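Local coordinates for malonyl CoA-acyl carrier protein transacylase (Synechocystis sp. PCC 6803 substr. Kazusa, PDB 4RR5) that transfers the malonyl group from malonyl-CoA to the holo acyl carrier protein, a step of fatty acid biosynthesis, at residues I26-E29 / K30-A34. Numbering follows the deposited sequence.
Sequences IAKE and KYQQA
Tyr31 folds its ring back over the peptide of Ala27, one turn earlier in the same helix. Its CB is 3.3 Å from Ala27 O and almost as near Lys28 O, and CG lies at the same distance from Ala27 O. A chi1 of -81° turns CG away from its own carbonyl carbon and leans the ring back along the helix: CD2 comes to 3.2 Å from Ala27 O, which meets the ring obliquely, and CE2 reaches the methyl CB of Ala27 at 4.1 Å, the apolar side-chain contact of the pair. At the tip, OH is hydrogen-bonded to Gly18 O, a bond that anchors the end of this buried side chain.

The backbone beneath is regular alpha-helix, as four successive i to i+4 bonds attest. Tyr31 N to Ala27 O measures 2.9 Å, and Lys30 N to Ile26 O is nearly straight at the hydrogen (175°). Glu29 and Gln33 run side by side, their carboxylate and amide planes 25° apart. Glu29 OE2 and Gln33 OE1, both acceptors as modelled, stand 3.5 Å apart without a bond. On the outer side, Lys28 and Gln32 are likewise aligned, Lys28 CG being 3.9 Å from Gln32 NE2. Lys30 packs its CG 3.6 Å from Ile26 O, then bends so that NZ forms a salt bridge with Asp72.

Residues 26-34 are amphipathic, with Ala27, Tyr31 and Ala34 buried against helix 56-76 and Lys28, Glu29 and Gln32 exposed. Helix 42-46 adds Val42 and Val43 around Tyr31, and helix 103-119 meets Lys30 and Gln33 through Phe103, at the periphery of the acyltransferase fold, away from the active site.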
ATOM      1  N   ILE A  26      -2.399 -21.169 -10.250  1.00 25.25           N
ATOM      2  CA  ILE A  26      -3.035 -19.888  -9.950  1.00 24.91           C
ATOM      3  C   ILE A  26      -2.141 -18.712 -10.352  1.00 22.35           C
ATOM      4  O   ILE A  26      -2.591 -17.805 -11.046  1.00 25.09           O
ATOM      5  CB  ILE A  26      -3.421 -19.806  -8.456  1.00 23.31           C
ATOM      6  CG1 ILE A  26      -4.795 -20.461  -8.250  1.00 17.69           C
ATOM      7  CG2 ILE A  26      -3.396 -18.345  -7.950  1.00 23.77           C
ATOM      8  CD1 ILE A  26      -5.147 -20.808  -6.813  1.00 15.75           C
ATOM      9  N   ALA A  27      -0.868 -18.758  -9.968  1.00 22.71           N
ATOM     10  CA  ALA A  27       0.086 -17.713 -10.345  1.00 20.78           C
ATOM     11  C   ALA A  27       0.336 -17.664 -11.845  1.00 24.12           C
ATOM     12  O   ALA A  27       0.378 -16.575 -12.422  1.00 23.86           O
ATOM     13  CB  ALA A  27       1.413 -17.897  -9.610  1.00 18.01           C
ATOM     14  N   LYS A  28       0.525 -18.831 -12.468  1.00 24.22           N
ATOM     15  CA  LYS A  28       0.821 -18.894 -13.900  1.00 23.78           C
ATOM     16  C   LYS A  28      -0.262 -18.138 -14.657  1.00 25.65           C
ATOM     17  O   LYS A  28       0.019 -17.212 -15.425  1.00 24.96           O
ATOM     18  CB  LYS A  28       0.909 -20.348 -14.377  1.00 25.12           C
ATOM     19  CG  LYS A  28       1.360 -20.549 -15.839  1.00 33.90           C
ATOM     20  CD  LYS A  28       1.359 -22.044 -16.215  1.00 35.05           C
ATOM     21  CE  LYS A  28       1.901 -22.313 -17.615  1.00 39.71           C
ATOM     22  NZ  LYS A  28       1.840 -23.782 -17.981  1.00 45.22           N
ATOM     23  N   GLU A  29      -1.502 -18.527 -14.384  1.00 25.97           N
ATOM     24  CA  GLU A  29      -2.686 -17.940 -14.984  1.00 22.06           C
ATOM     25  C   GLU A  29      -2.747 -16.416 -14.800  1.00 23.73           C
ATOM     26  O   GLU A  29      -2.758 -15.665 -15.776  1.00 26.69           O
ATOM     27  CB  GLU A  29      -3.921 -18.630 -14.391  1.00 26.34           C
ATOM     28  CG  GLU A  29      -5.253 -17.943 -14.625  1.00 32.20           C
ATOM     29  CD  GLU A  29      -6.393 -18.599 -13.842  1.00 44.13           C
ATOM     30  OE1 GLU A  29      -6.216 -19.728 -13.325  1.00 44.14           O
ATOM     31  OE2 GLU A  29      -7.476 -17.981 -13.739  1.00 56.54           O
ATOM     32  N   LYS A  30      -2.750 -15.949 -13.560  1.00 23.76           N
ATOM     33  CA  LYS A  30      -2.854 -14.512 -13.317  1.00 26.89           C
ATOM     34  C   LYS A  30      -1.698 -13.702 -13.911  1.00 24.91           C
ATOM     35  O   LYS A  30      -1.897 -12.569 -14.352  1.00 24.75           O
ATOM     36  CB  LYS A  30      -2.963 -14.236 -11.824  1.00 23.98           C
ATOM     37  CG  LYS A  30      -4.275 -14.659 -11.277  1.00 24.63           C
ATOM     38  CD  LYS A  30      -4.701 -13.767 -10.146  1.00 30.39           C
ATOM     39  CE  LYS A  30      -6.191 -13.941  -9.920  1.00 30.06           C
ATOM     40  NZ  LYS A  30      -6.509 -15.401  -9.843  1.00 37.17           N
ATOM     41  N   TYR A  31      -0.503 -14.277 -13.929  1.00 20.57           N
ATOM     42  CA  TYR A  31       0.621 -13.631 -14.587  1.00 23.74           C
ATOM     43  C   TYR A  31       0.331 -13.422 -16.057  1.00 23.38           C
ATOM     44  O   TYR A  31       0.698 -12.394 -16.612  1.00 23.92           O
ATOM     45  CB  TYR A  31       1.915 -14.448 -14.430  1.00 21.69           C
ATOM     46  CG  TYR A  31       2.620 -14.244 -13.101  1.00 20.97           C
ATOM     47  CD1 TYR A  31       2.615 -13.001 -12.476  1.00 16.72           C
ATOM     48  CD2 TYR A  31       3.274 -15.302 -12.464  1.00 19.77           C
ATOM     49  CE1 TYR A  31       3.252 -12.812 -11.259  1.00 21.94           C
ATOM     50  CE2 TYR A  31       3.916 -15.123 -11.240  1.00 20.58           C
ATOM     51  CZ  TYR A  31       3.901 -13.873 -10.639  1.00 22.61           C
ATOM     52  OH  TYR A  31       4.524 -13.677  -9.414  1.00 19.96           O
ATOM     53  N   GLN A  32      -0.321 -14.401 -16.685  1.00 28.02           N
ATOM     54  CA  GLN A  32      -0.627 -14.314 -18.117  1.00 29.95           C
ATOM     55  C   GLN A  32      -1.711 -13.280 -18.357  1.00 29.54           C
ATOM     56  O   GLN A  32      -1.618 -12.497 -19.300  1.00 30.16           O
ATOM     57  CB  GLN A  32      -1.048 -15.676 -18.683  1.00 31.16           C
ATOM     58  CG  GLN A  32       0.131 -16.599 -18.988  1.00 34.76           C
ATOM     59  CD  GLN A  32      -0.270 -18.063 -19.165  1.00 43.76           C
ATOM     60  OE1 GLN A  32      -1.458 -18.410 -19.184  1.00 49.25           O
ATOM     61  NE2 GLN A  32       0.726 -18.931 -19.293  1.00 41.10           N
ATOM     62  N   GLN A  33      -2.729 -13.279 -17.496  1.00 27.05           N
ATOM     63  CA  GLN A  33      -3.722 -12.212 -17.477  1.00 27.33           C
ATOM     64  C   GLN A  33      -3.080 -10.841 -17.314  1.00 32.80           C
ATOM     65  O   GLN A  33      -3.433  -9.904 -18.028  1.00 32.92           O
ATOM     66  CB  GLN A  33      -4.722 -12.411 -16.351  1.00 29.40           C
ATOM     67  CG  GLN A  33      -5.585 -13.624 -16.474  1.00 31.43           C
ATOM     68  CD  GLN A  33      -6.598 -13.681 -15.353  1.00 39.17           C
ATOM     69  OE1 GLN A  33      -6.741 -14.705 -14.676  1.00 36.57           O
ATOM     70  NE2 GLN A  33      -7.304 -12.568 -15.139  1.00 36.98           N
ATOM     71  N   ALA A  34      -2.164 -10.710 -16.356  1.00 23.50           N
ATOM     72  CA  ALA A  34      -1.497  -9.432 -16.163  1.00 24.80           C
ATOM     73  C   ALA A  34      -0.715  -9.049 -17.411  1.00 28.47           C
ATOM     74  O   ALA A  34      -0.660  -7.875 -17.773  1.00 30.98           O
ATOM     75  CB  ALA A  34      -0.583  -9.467 -14.955  1.00 24.57           C
TER